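DNA repair protein RAD7 (Saccharomyces cerevisiae, PDB 5ZB2) acts in the yeast global genome repair complex, which promotes nucleotide excision repair of damage in nontranscribing DNA, and interacts with Elc1. Local coordinates at residues K55-N60 and Q69-T74; L79-C84 and K93-F98; L105-C110 and L119-K124; G111-E116 and L131-P136. All blocks are in the same frame, centred on the assembly; numbering follows the deposited sequence.

Interaction 1. Residues K55-N60 and Q69-T74; sequences KALSKN and QLFLKT
L57 on helix 50-59 and L70 in the short 3-10 turn 69-71 have the nearest backbones, with CA atoms 10.8 Å apart, so only side chains bridge the two segments. This is the start of the leucine-rich-repeat part of the chain. The helix and the turn both precede strand 78-81, the first strand of the solenoid, and the contact is buried next to that strand.

One methyl group does most of the work. L57 CD1 lies near the plane of the F71 ring and touches its rim, 3.8 Å from F71 CE1. The neighbouring rim atom F71 CZ is almost as near, so the methyl sits against the CE1-CZ edge. The two side chains come from opposite directions. The same methyl also meets L70 CD1 at 4.1 Å. F71 has CG anti to its carbonyl carbon (chi1 -55°), which sends the ring towards the helix. All three residues are buried.

The F71 ring also packs edge-to-face with F81 of the first strand. L57 is covered further by I13 of a second copy of this protein and by L95 of the Elongin-C chain.

The helix ends at K59. N60 then folds back and ND2 donates to A56 O at 2.6 Å, with an N-H...O angle of 157°. The backbone N of N60 reaches that oxygen from the opposite face of the carbonyl plane.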
# COMPACT_ATOMS: atom_id res chain seq x y z
N LYS A 55 -19.98 3.63 13.85
CA LYS A 55 -21.36 3.30 13.50
C LYS A 55 -22.02 4.45 12.74
O LYS A 55 -22.70 4.23 11.73
CB LYS A 55 -22.16 2.98 14.77
CG LYS A 55 -23.56 2.45 14.51
CD LYS A 55 -24.45 2.53 15.74
CE LYS A 55 -24.88 3.97 16.03
NZ LYS A 55 -25.93 4.05 17.09
N ALA A 56 -21.83 5.68 13.21
CA ALA A 56 -22.41 6.83 12.52
C ALA A 56 -21.89 6.92 11.09
O ALA A 56 -22.66 7.11 10.14
CB ALA A 56 -22.11 8.11 13.30
N LEU A 57 -20.57 6.79 10.92
CA LEU A 57 -20.00 6.84 9.58
C LEU A 57 -20.52 5.70 8.71
O LEU A 57 -20.91 5.91 7.56
CB LEU A 57 -18.47 6.80 9.67
CG LEU A 57 -17.83 8.01 10.37
CD1 LEU A 57 -16.35 7.80 10.59
CD2 LEU A 57 -18.07 9.29 9.56
N SER A 58 -20.56 4.49 9.27
CA SER A 58 -21.03 3.33 8.50
C SER A 58 -22.45 3.56 7.99
O SER A 58 -22.72 3.37 6.80
CB SER A 58 -20.97 2.07 9.36
OG SER A 58 -19.63 1.71 9.66
N LYS A 59 -23.36 3.97 8.87
CA LYS A 59 -24.75 4.17 8.46
C LYS A 59 -24.87 5.23 7.37
O LYS A 59 -25.84 5.20 6.60
CB LYS A 59 -25.61 4.56 9.66
CG LYS A 59 -26.08 3.37 10.48
CD LYS A 59 -27.18 3.77 11.46
CE LYS A 59 -26.65 4.65 12.58
NZ LYS A 59 -27.68 4.86 13.64
N ASN A 60 -23.92 6.15 7.28
CA ASN A 60 -23.93 7.18 6.25
C ASN A 60 -23.03 6.85 5.07
O ASN A 60 -22.72 7.75 4.27
CB ASN A 60 -23.52 8.53 6.85
CG ASN A 60 -24.56 9.07 7.82
OD1 ASN A 60 -25.53 9.69 7.40
ND2 ASN A 60 -24.35 8.84 9.11
N GLN A 69 -8.72 7.47 9.05
CA GLN A 69 -7.62 8.04 9.82
C GLN A 69 -8.06 8.50 11.20
O GLN A 69 -7.21 8.68 12.08
CB GLN A 69 -7.00 9.20 9.05
CG GLN A 69 -6.33 8.76 7.76
CD GLN A 69 -5.77 9.92 6.96
OE1 GLN A 69 -4.56 10.14 6.93
NE2 GLN A 69 -6.65 10.67 6.33
N LEU A 70 -9.37 8.69 11.41
CA LEU A 70 -9.88 9.03 12.74
C LEU A 70 -9.64 7.92 13.75
O LEU A 70 -9.65 8.18 14.96
CB LEU A 70 -11.38 9.33 12.64
CG LEU A 70 -11.77 10.46 11.69
CD1 LEU A 70 -13.24 10.38 11.30
CD2 LEU A 70 -11.46 11.81 12.32
N PHE A 71 -9.43 6.69 13.29
CA PHE A 71 -9.35 5.52 14.16
C PHE A 71 -7.93 4.99 14.31
O PHE A 71 -7.75 3.90 14.86
CB PHE A 71 -10.26 4.42 13.62
CG PHE A 71 -11.68 4.85 13.42
CD1 PHE A 71 -12.08 5.45 12.24
CD2 PHE A 71 -12.62 4.65 14.41
CE1 PHE A 71 -13.39 5.85 12.05
CE2 PHE A 71 -13.93 5.05 14.23
CZ PHE A 71 -14.31 5.65 13.05
N LEU A 72 -6.92 5.72 13.85
CA LEU A 72 -5.56 5.22 13.82
C LEU A 72 -4.76 5.69 15.03
O LEU A 72 -4.98 6.79 15.55
CB LEU A 72 -4.84 5.65 12.53
CG LEU A 72 -5.43 5.13 11.21
CD1 LEU A 72 -4.61 5.64 10.03
CD2 LEU A 72 -5.52 3.62 11.19
N LYS A 73 -3.83 4.85 15.46
CA LYS A 73 -2.95 5.13 16.60
C LYS A 73 -3.75 5.46 17.86
O LYS A 73 -3.58 6.51 18.48
CB LYS A 73 -1.97 6.26 16.25
CG LYS A 73 -0.90 5.89 15.22
CD LYS A 73 -0.11 4.64 15.62
CE LYS A 73 0.50 4.75 17.01
NZ LYS A 73 1.19 3.48 17.41
N THR A 74 -4.63 4.54 18.22
CA THR A 74 -5.35 4.58 19.49
C THR A 74 -5.02 3.33 20.29
O THR A 74 -4.43 2.37 19.77
CB THR A 74 -6.87 4.68 19.27
OG1 THR A 74 -7.39 3.39 18.90
CG2 THR A 74 -7.20 5.69 18.18

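Interaction 2. Residues L79-C84 and K93-F98; sequences LTFSDC and KTLAIF. With 9FO (3,6,9,12,15,18,21,24,27,30,33,36,39,42,45,48,51,54,57-nonadecaoxanonapentacontane-1,59-diol), chain K.
L95 on helix 89-98 packs against L79 and F81 of strand 78-81, and these apolar contacts are the whole of the link between the two segments. L79 CD2 and L95 CD1 meet tip to tip at 4.1 Å. L95 has CG anti to its backbone N (chi1 176°), which carries its two methyls towards the strand. The other methyl, L95 CD2, lies obliquely off the F81 ring.

Each ring has a residue of its own segment on one face. L79 CG sits 4.0 Å above one face of F81, shifted towards the rim. I97 CG2 lies over the centre of one face of F98.

On its outer side the helix touches a long polyethylene glycol chain (9FO), probably from the crystallisation liquor. T94 CG2 is 3.5 Å from its ether oxygen OBQ. I97 CD1 and F98 CZ touch carbons of the same chain, CAI and CAX. With an alanine here, OBQ would probably lose the T94 methyl beside it, and the D90 carbonyl the hydroxyl bonded to it.

Charge gathers at K93. Its NZ makes salt bridges with D90 and E116, and with D90 of a second copy of this protein.

A strand leucine and a helix leucine meeting in the interior, with the helix on the outside, is the pattern of a leucine-rich-repeat solenoid, here at its first strand.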
# COMPACT_ATOMS: atom_id res chain seq x y z
N LEU A 79 -12.79 -3.21 17.97
CA LEU A 79 -13.25 -2.31 16.93
C LEU A 79 -14.24 -3.04 16.03
O LEU A 79 -13.99 -4.18 15.62
CB LEU A 79 -12.08 -1.78 16.09
CG LEU A 79 -12.45 -0.87 14.92
CD1 LEU A 79 -13.14 0.40 15.40
CD2 LEU A 79 -11.21 -0.54 14.09
N THR A 80 -15.35 -2.37 15.72
CA THR A 80 -16.37 -2.88 14.82
C THR A 80 -16.62 -1.85 13.72
O THR A 80 -16.85 -0.67 14.02
CB THR A 80 -17.69 -3.17 15.56
OG1 THR A 80 -17.47 -4.22 16.51
CG2 THR A 80 -18.79 -3.60 14.59
N PHE A 81 -16.54 -2.29 12.47
CA PHE A 81 -16.90 -1.48 11.30
C PHE A 81 -18.10 -2.13 10.63
O PHE A 81 -17.99 -3.25 10.12
CB PHE A 81 -15.73 -1.38 10.31
CG PHE A 81 -14.65 -0.39 10.70
CD1 PHE A 81 -14.85 0.57 11.68
CD2 PHE A 81 -13.42 -0.43 10.05
CE1 PHE A 81 -13.85 1.46 12.00
CE2 PHE A 81 -12.42 0.47 10.37
CZ PHE A 81 -12.63 1.41 11.35
N SER A 82 -19.24 -1.44 10.63
CA SER A 82 -20.48 -2.02 10.13
C SER A 82 -20.57 -2.02 8.61
O SER A 82 -21.33 -2.83 8.05
CB SER A 82 -21.68 -1.28 10.72
OG SER A 82 -21.74 -1.44 12.12
N ASP A 83 -19.83 -1.15 7.92
CA ASP A 83 -19.84 -1.15 6.46
C ASP A 83 -18.46 -0.68 5.99
O ASP A 83 -18.19 0.52 5.98
CB ASP A 83 -20.94 -0.25 5.91
CG ASP A 83 -21.01 -0.27 4.39
OD1 ASP A 83 -20.01 -0.65 3.74
OD2 ASP A 83 -22.07 0.10 3.83
N CYS A 84 -17.62 -1.63 5.59
CA CYS A 84 -16.27 -1.37 5.10
C CYS A 84 -16.18 -1.33 3.58
O CYS A 84 -15.07 -1.35 3.04
CB CYS A 84 -15.30 -2.45 5.59
SG CYS A 84 -15.34 -2.80 7.32
N LYS A 93 -4.50 -2.60 5.37
CA LYS A 93 -3.10 -2.74 5.75
C LYS A 93 -2.68 -1.63 6.71
O LYS A 93 -1.96 -1.88 7.68
CB LYS A 93 -2.22 -2.73 4.49
CG LYS A 93 -2.37 -3.97 3.62
CD LYS A 93 -2.10 -3.70 2.14
CE LYS A 93 -0.65 -3.32 1.88
NZ LYS A 93 -0.38 -3.06 0.44
N THR A 94 -3.14 -0.40 6.47
CA THR A 94 -2.75 0.71 7.34
C THR A 94 -3.37 0.56 8.72
O THR A 94 -2.70 0.79 9.74
CB THR A 94 -3.16 2.05 6.71
OG1 THR A 94 -2.60 2.17 5.40
CG2 THR A 94 -2.68 3.22 7.57
N LEU A 95 -4.64 0.15 8.78
CA LEU A 95 -5.28 -0.12 10.07
C LEU A 95 -4.45 -1.11 10.89
O LEU A 95 -4.17 -0.87 12.07
CB LEU A 95 -6.69 -0.65 9.84
CG LEU A 95 -7.48 -1.08 11.08
CD1 LEU A 95 -7.81 0.13 11.94
CD2 LEU A 95 -8.73 -1.83 10.69
N ALA A 96 -4.05 -2.22 10.27
CA ALA A 96 -3.27 -3.22 11.00
C ALA A 96 -1.95 -2.64 11.50
O ALA A 96 -1.51 -2.96 12.61
CB ALA A 96 -3.02 -4.43 10.10
N ILE A 97 -1.30 -1.80 10.69
CA ILE A 97 -0.01 -1.25 11.08
C ILE A 97 -0.17 -0.31 12.27
O ILE A 97 0.68 -0.29 13.18
CB ILE A 97 0.65 -0.55 9.88
CG1 ILE A 97 1.06 -1.57 8.82
CG2 ILE A 97 1.86 0.28 10.31
CD1 ILE A 97 2.09 -2.60 9.27
N PHE A 98 -1.25 0.46 12.31
CA PHE A 98 -1.40 1.54 13.27
C PHE A 98 -2.40 1.24 14.39
O PHE A 98 -2.84 2.16 15.09
CB PHE A 98 -1.82 2.83 12.54
CG PHE A 98 -0.71 3.48 11.77
CD1 PHE A 98 0.54 3.66 12.34
CD2 PHE A 98 -0.92 3.94 10.48
CE1 PHE A 98 1.56 4.28 11.64
CE2 PHE A 98 0.10 4.55 9.77
CZ PHE A 98 1.34 4.72 10.35
OAA 9FO K . 10.02 -3.58 5.17
CAB 9FO K . 9.28 -2.54 5.75
CAC 9FO K . 9.87 -1.20 5.32
OAD 9FO K . 9.47 -0.19 6.20
CAE 9FO K . 8.15 0.24 6.04
CAF 9FO K . 7.72 1.02 7.28
OAG 9FO K . 6.34 0.90 7.45
CAH 9FO K . 5.93 -0.31 8.02
CAI 9FO K . 4.67 -0.78 7.31
OAJ 9FO K . 5.05 -1.47 6.16
CAK 9FO K . 4.24 -1.26 5.05
CAL 9FO K . 4.95 -1.76 3.80
OAM 9FO K . 4.82 -0.81 2.77
CAN 9FO K . 5.96 -0.69 1.97
CAO 9FO K . 6.98 0.17 2.69
OAP 9FO K . 7.27 1.31 1.93
CAQ 9FO K . 8.04 2.26 2.60
CAR 9FO K . 7.13 3.05 3.54
OAS 9FO K . 7.77 4.22 3.96
CAT 9FO K . 7.46 4.59 5.27
CAU 9FO K . 5.98 4.95 5.41
OAV 9FO K . 5.40 4.15 6.40
CAW 9FO K . 4.01 4.28 6.50
CAX 9FO K . 3.49 3.28 7.54
OAY 9FO K . 2.95 2.16 6.91
CAZ 9FO K . 1.68 2.34 6.36
CBA 9FO K . 1.10 0.99 5.95
OBB 9FO K . 0.74 0.99 4.60
CBC 9FO K . 1.70 0.51 3.71
CBD 9FO K . 1.06 0.37 2.33
OBE 9FO K . 1.05 1.61 1.70
CBF 9FO K . -0.16 1.89 1.06
CBG 9FO K . -0.05 3.22 0.33
OBH 9FO K . 1.03 3.94 0.85
CBI 9FO K . 0.92 5.33 0.72
CBJ 9FO K . 1.79 6.02 1.77
OBK 9FO K . 1.09 7.11 2.29
CBL 9FO K . 1.17 7.27 3.69
CBM 9FO K . -0.04 8.06 4.17
OBN 9FO K . -0.10 8.01 5.56
CBO 9FO K . -0.91 6.99 6.08
CBP 9FO K . -2.38 7.40 6.04
OBQ 9FO K . -3.15 6.23 5.94
CBR 9FO K . -4.40 6.35 5.33
CBS 9FO K . -4.75 4.98 4.75
OBT 9FO K . -5.21 5.13 3.45
CBU 9FO K . -4.92 4.06 2.59
CBV 9FO K . -4.99 4.56 1.15
OBW 9FO K . -3.74 5.09 0.81
CBX 9FO K . -3.69 5.62 -0.49
CBY 9FO K . -2.46 6.51 -0.63
OBZ 9FO K . -2.34 7.35 0.49
CCA 9FO K . -2.18 8.70 0.17
CCB 9FO K . -1.69 9.46 1.41
OCC 9FO K . -2.75 9.93 2.19
CCD 9FO K . -3.58 8.96 2.77
CCE 9FO K . -4.78 8.77 1.85
OCF 9FO K . -5.98 8.85 2.56
CCG 9FO K . -7.09 8.32 1.89
CCH 9FO K . -7.16 8.83 0.45
OCI 9FO K . -8.47 8.73 -0.03

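Interaction 3. Residues L105-C110 and L119-K124; sequences LSLQMC and LYIAEK
L105 on strand 104-108 and I121 on helix 115-124 are the nearest backbone pair, with CA atoms 9.5 Å apart. No hydrogen bond crosses between the segments, and three buried aliphatic side chains fill the distance.

I121 CD1 is the shared atom. It meets L107 CD1 tip to tip at 3.9 Å. L105 CD2 approaches the same methyl more loosely, at 4.5 Å. I121 has CG1 anti to its carbonyl carbon (chi1 -71°) and an extended chi2, which push CD1 out to the strand. L105 and L107 are two positions apart, so both face the helix, while S106 and Q108 lie on the other side of the strand.

On that other side, Q108 NE2 donates to S106 OG at 2.8 Å. The bond is bent, with an N-H...O angle of 137°, and S106 OG lies 29° out of the amide plane. Q108 NE2 also bonds to N132 OD1 on the next strand, so the amide ties two strands together.

Leucines from a short parallel strand, closed over by an aliphatic residue from the following helix, are part of the hydrophobic core of a leucine-rich-repeat solenoid.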
# COMPACT_ATOMS: atom_id res chain seq x y z
N LEU A 105 -11.79 -7.71 16.19
CA LEU A 105 -12.02 -6.89 15.01
C LEU A 105 -13.18 -7.48 14.21
O LEU A 105 -13.20 -8.68 13.93
CB LEU A 105 -10.76 -6.81 14.14
CG LEU A 105 -10.86 -5.93 12.89
CD1 LEU A 105 -11.09 -4.47 13.26
CD2 LEU A 105 -9.61 -6.08 12.05
N SER A 106 -14.13 -6.63 13.86
CA SER A 106 -15.27 -7.02 13.04
C SER A 106 -15.30 -6.14 11.81
O SER A 106 -15.44 -4.91 11.93
CB SER A 106 -16.58 -6.91 13.83
OG SER A 106 -17.68 -7.22 13.00
N LEU A 107 -15.18 -6.76 10.64
CA LEU A 107 -15.18 -6.06 9.35
C LEU A 107 -16.39 -6.55 8.56
O LEU A 107 -16.36 -7.63 7.97
CB LEU A 107 -13.88 -6.32 8.59
CG LEU A 107 -12.59 -5.96 9.33
CD1 LEU A 107 -11.35 -6.32 8.51
CD2 LEU A 107 -12.57 -4.48 9.69
N GLN A 108 -17.45 -5.75 8.55
CA GLN A 108 -18.70 -6.11 7.89
C GLN A 108 -18.78 -5.42 6.54
O GLN A 108 -18.51 -4.22 6.43
CB GLN A 108 -19.90 -5.72 8.76
CG GLN A 108 -19.86 -6.28 10.19
CD GLN A 108 -19.99 -7.79 10.24
OE1 GLN A 108 -20.96 -8.36 9.76
NE2 GLN A 108 -19.00 -8.44 10.84
N MET A 109 -19.13 -6.19 5.50
CA MET A 109 -19.16 -5.69 4.13
C MET A 109 -17.75 -5.27 3.69
O MET A 109 -17.53 -4.14 3.25
CB MET A 109 -20.16 -4.54 3.99
CG MET A 109 -21.56 -4.87 4.51
SD MET A 109 -22.74 -3.52 4.32
CE MET A 109 -22.87 -3.44 2.53
N CYS A 110 -16.81 -6.20 3.81
CA CYS A 110 -15.40 -5.94 3.52
C CYS A 110 -15.01 -6.51 2.15
O CYS A 110 -14.09 -7.31 2.01
CB CYS A 110 -14.52 -6.53 4.63
SG CYS A 110 -14.77 -8.32 4.95
N LEU A 119 -3.49 -11.20 5.40
CA LEU A 119 -2.26 -11.62 6.06
C LEU A 119 -1.63 -10.49 6.86
O LEU A 119 -0.96 -10.75 7.87
CB LEU A 119 -1.27 -12.16 5.02
CG LEU A 119 -1.77 -13.33 4.17
CD1 LEU A 119 -0.65 -13.88 3.30
CD2 LEU A 119 -2.36 -14.44 5.03
N TYR A 120 -1.84 -9.23 6.46
CA TYR A 120 -1.44 -8.11 7.31
C TYR A 120 -2.15 -8.19 8.66
O TYR A 120 -1.53 -8.01 9.71
CB TYR A 120 -1.75 -6.79 6.62
CG TYR A 120 -0.59 -6.14 5.90
CD1 TYR A 120 -0.03 -6.72 4.77
CD2 TYR A 120 -0.08 -4.92 6.33
CE1 TYR A 120 1.02 -6.11 4.10
CE2 TYR A 120 0.96 -4.31 5.68
CZ TYR A 120 1.51 -4.90 4.56
OH TYR A 120 2.56 -4.29 3.91
N ILE A 121 -3.46 -8.44 8.63
CA ILE A 121 -4.24 -8.52 9.87
C ILE A 121 -3.69 -9.62 10.77
O ILE A 121 -3.48 -9.41 11.97
CB ILE A 121 -5.73 -8.75 9.54
CG1 ILE A 121 -6.32 -7.48 8.94
CG2 ILE A 121 -6.52 -9.17 10.79
CD1 ILE A 121 -7.68 -7.67 8.32
N ALA A 122 -3.44 -10.80 10.20
CA ALA A 122 -2.97 -11.92 11.01
C ALA A 122 -1.56 -11.70 11.54
O ALA A 122 -1.24 -12.17 12.64
CB ALA A 122 -3.02 -13.21 10.19
N GLU A 123 -0.70 -11.01 10.79
CA GLU A 123 0.71 -10.92 11.15
C GLU A 123 1.09 -9.63 11.86
O GLU A 123 2.11 -9.61 12.55
CB GLU A 123 1.57 -11.07 9.89
CG GLU A 123 1.44 -12.45 9.25
CD GLU A 123 2.38 -12.67 8.09
OE1 GLU A 123 2.70 -11.68 7.38
OE2 GLU A 123 2.80 -13.82 7.87
N LYS A 124 0.29 -8.56 11.74
CA LYS A 124 0.63 -7.29 12.36
C LYS A 124 -0.17 -7.00 13.63
O LYS A 124 0.17 -6.05 14.35
CB LYS A 124 0.42 -6.14 11.36
CG LYS A 124 1.23 -6.27 10.08
CD LYS A 124 2.72 -6.30 10.37
CE LYS A 124 3.51 -6.52 9.11
NZ LYS A 124 4.96 -6.73 9.40

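Interaction 4. Residues G111-E116 and L131-P136; sequences GQLNHE and LNLDGP
The flat group here is the G135-P136 peptide, and no aromatic ring takes part across the segments. G111 CA comes up to its oxygen end, tilted off the plane and not over a face, 3.7 Å from G135 O. The backbones are close, with G111 CA 5.2 Å from P136 CA. G135 has phi 93° and psi 27°. At these angles a side chain would collide with the carbonyl oxygen of D134, which accounts for a glycine at this turn.

The remaining contact is apolar. L113 CD1 touches L133 CD2 at 4.1 Å, and the two side chains cross at about a right angle. L113 has CG anti to its backbone N (chi1 -166°), which turns its methyls towards the strand. Both leucines are buried.

Segment 111-116 then enters a helix. N114 is the N-cap, and its OD1 accepts from the backbone N of S117.

Strand 130-134 lies beside strand 104-108 in the leucine-rich-repeat solenoid, and L107 of that neighbour touches both L113 and L133. L113 also reaches Y92 on the preceding helix 89-98. W144 on the following helix 141-150 packs against L133 and P136, so side chains of helices 89-98 and 141-150 pack against the contact.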
# COMPACT_ATOMS: atom_id res chain seq x y z
N GLY A 111 -15.72 -6.04 1.12
CA GLY A 111 -15.56 -6.61 -0.21
C GLY A 111 -14.16 -6.49 -0.79
O GLY A 111 -13.76 -7.32 -1.60
N GLN A 112 -13.41 -5.46 -0.39
CA GLN A 112 -12.10 -5.21 -0.97
C GLN A 112 -10.97 -5.88 -0.20
O GLN A 112 -9.81 -5.82 -0.64
CB GLN A 112 -11.83 -3.70 -1.06
CG GLN A 112 -12.89 -2.96 -1.85
CD GLN A 112 -12.50 -1.53 -2.16
OE1 GLN A 112 -11.39 -1.26 -2.61
NE2 GLN A 112 -13.43 -0.60 -1.91
N LEU A 113 -11.26 -6.52 0.93
CA LEU A 113 -10.24 -7.25 1.67
C LEU A 113 -9.68 -8.37 0.80
O LEU A 113 -10.42 -9.25 0.36
CB LEU A 113 -10.83 -7.80 2.96
CG LEU A 113 -9.84 -8.31 4.01
CD1 LEU A 113 -10.48 -8.29 5.39
CD2 LEU A 113 -9.36 -9.71 3.70
N ASN A 114 -8.37 -8.33 0.54
CA ASN A 114 -7.73 -9.30 -0.34
C ASN A 114 -6.67 -10.09 0.43
O ASN A 114 -6.49 -9.94 1.64
CB ASN A 114 -7.14 -8.62 -1.58
CG ASN A 114 -5.94 -7.72 -1.26
OD1 ASN A 114 -5.47 -7.64 -0.12
ND2 ASN A 114 -5.44 -7.05 -2.29
N HIS A 115 -5.97 -10.94 -0.32
CA HIS A 115 -4.94 -11.81 0.24
C HIS A 115 -3.98 -11.03 1.13
O HIS A 115 -3.79 -11.35 2.31
CB HIS A 115 -4.20 -12.50 -0.90
CG HIS A 115 -3.07 -13.40 -0.47
ND1 HIS A 115 -3.22 -14.76 -0.31
CD2 HIS A 115 -1.78 -13.12 -0.18
CE1 HIS A 115 -2.07 -15.29 0.06
NE2 HIS A 115 -1.18 -14.32 0.15
N GLU A 116 -3.36 -9.99 0.58
CA GLU A 116 -2.38 -9.22 1.34
C GLU A 116 -3.02 -8.56 2.56
O GLU A 116 -2.42 -8.53 3.64
CB GLU A 116 -1.73 -8.17 0.43
CG GLU A 116 -0.72 -7.27 1.13
CD GLU A 116 -0.07 -6.28 0.17
OE1 GLU A 116 1.17 -6.18 0.18
OE2 GLU A 116 -0.81 -5.61 -0.59
N LEU A 131 -11.99 -12.42 15.07
CA LEU A 131 -12.17 -11.80 13.76
C LEU A 131 -13.54 -12.17 13.21
O LEU A 131 -13.87 -13.35 13.10
CB LEU A 131 -11.06 -12.23 12.79
CG LEU A 131 -10.99 -11.47 11.46
CD1 LEU A 131 -10.72 -9.98 11.67
CD2 LEU A 131 -9.94 -12.07 10.54
N ASN A 132 -14.32 -11.15 12.85
CA ASN A 132 -15.64 -11.31 12.24
C ASN A 132 -15.62 -10.63 10.87
O ASN A 132 -15.38 -9.42 10.79
CB ASN A 132 -16.73 -10.72 13.13
CG ASN A 132 -18.14 -11.02 12.63
OD1 ASN A 132 -18.38 -11.16 11.43
ND2 ASN A 132 -19.08 -11.11 13.57
N LEU A 133 -15.85 -11.41 9.81
CA LEU A 133 -15.81 -10.90 8.45
C LEU A 133 -17.12 -11.23 7.74
O LEU A 133 -17.56 -12.39 7.74
CB LEU A 133 -14.64 -11.51 7.67
CG LEU A 133 -13.23 -11.34 8.25
CD1 LEU A 133 -12.22 -12.08 7.39
CD2 LEU A 133 -12.85 -9.87 8.37
N ASP A 134 -17.71 -10.22 7.11
CA ASP A 134 -18.95 -10.39 6.37
C ASP A 134 -18.75 -9.90 4.94
O ASP A 134 -18.64 -8.69 4.69
CB ASP A 134 -20.09 -9.61 7.04
CG ASP A 134 -21.40 -9.74 6.29
OD1 ASP A 134 -21.51 -10.62 5.42
OD2 ASP A 134 -22.33 -8.95 6.58
N GLY A 135 -18.68 -10.82 4.01
CA GLY A 135 -18.48 -10.49 2.63
C GLY A 135 -17.08 -10.45 2.09
O GLY A 135 -16.87 -9.74 1.16
N PRO A 136 -16.12 -11.18 2.63
CA PRO A 136 -14.77 -11.17 2.05
C PRO A 136 -14.72 -12.09 0.83
O PRO A 136 -14.09 -13.14 0.90
CB PRO A 136 -13.90 -11.71 3.18
CG PRO A 136 -14.81 -12.56 3.99
CD PRO A 136 -16.17 -11.92 3.90

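The four contacts run in series along the start of the solenoid, except that interactions 3 and 4 cross in the chain and share helix 115-124. The centres of interactions 2 and 3 are about 7 Å apart, as are those of 3 and 4, while 1 and 4 lie about 18 Å apart without touching. Parallel strand pairing joins neighbours: F81 N is 2.9 Å from S106 O, and L107 N is 2.7 Å from N132 O. K73 N lies 2.9 Å from F98 O, tying interaction 1 to 2. Q69, T94, I97, F98 and Y120, from interactions 1, 2 and 3, all line the pocket of the bound polyethylene glycol 9FO.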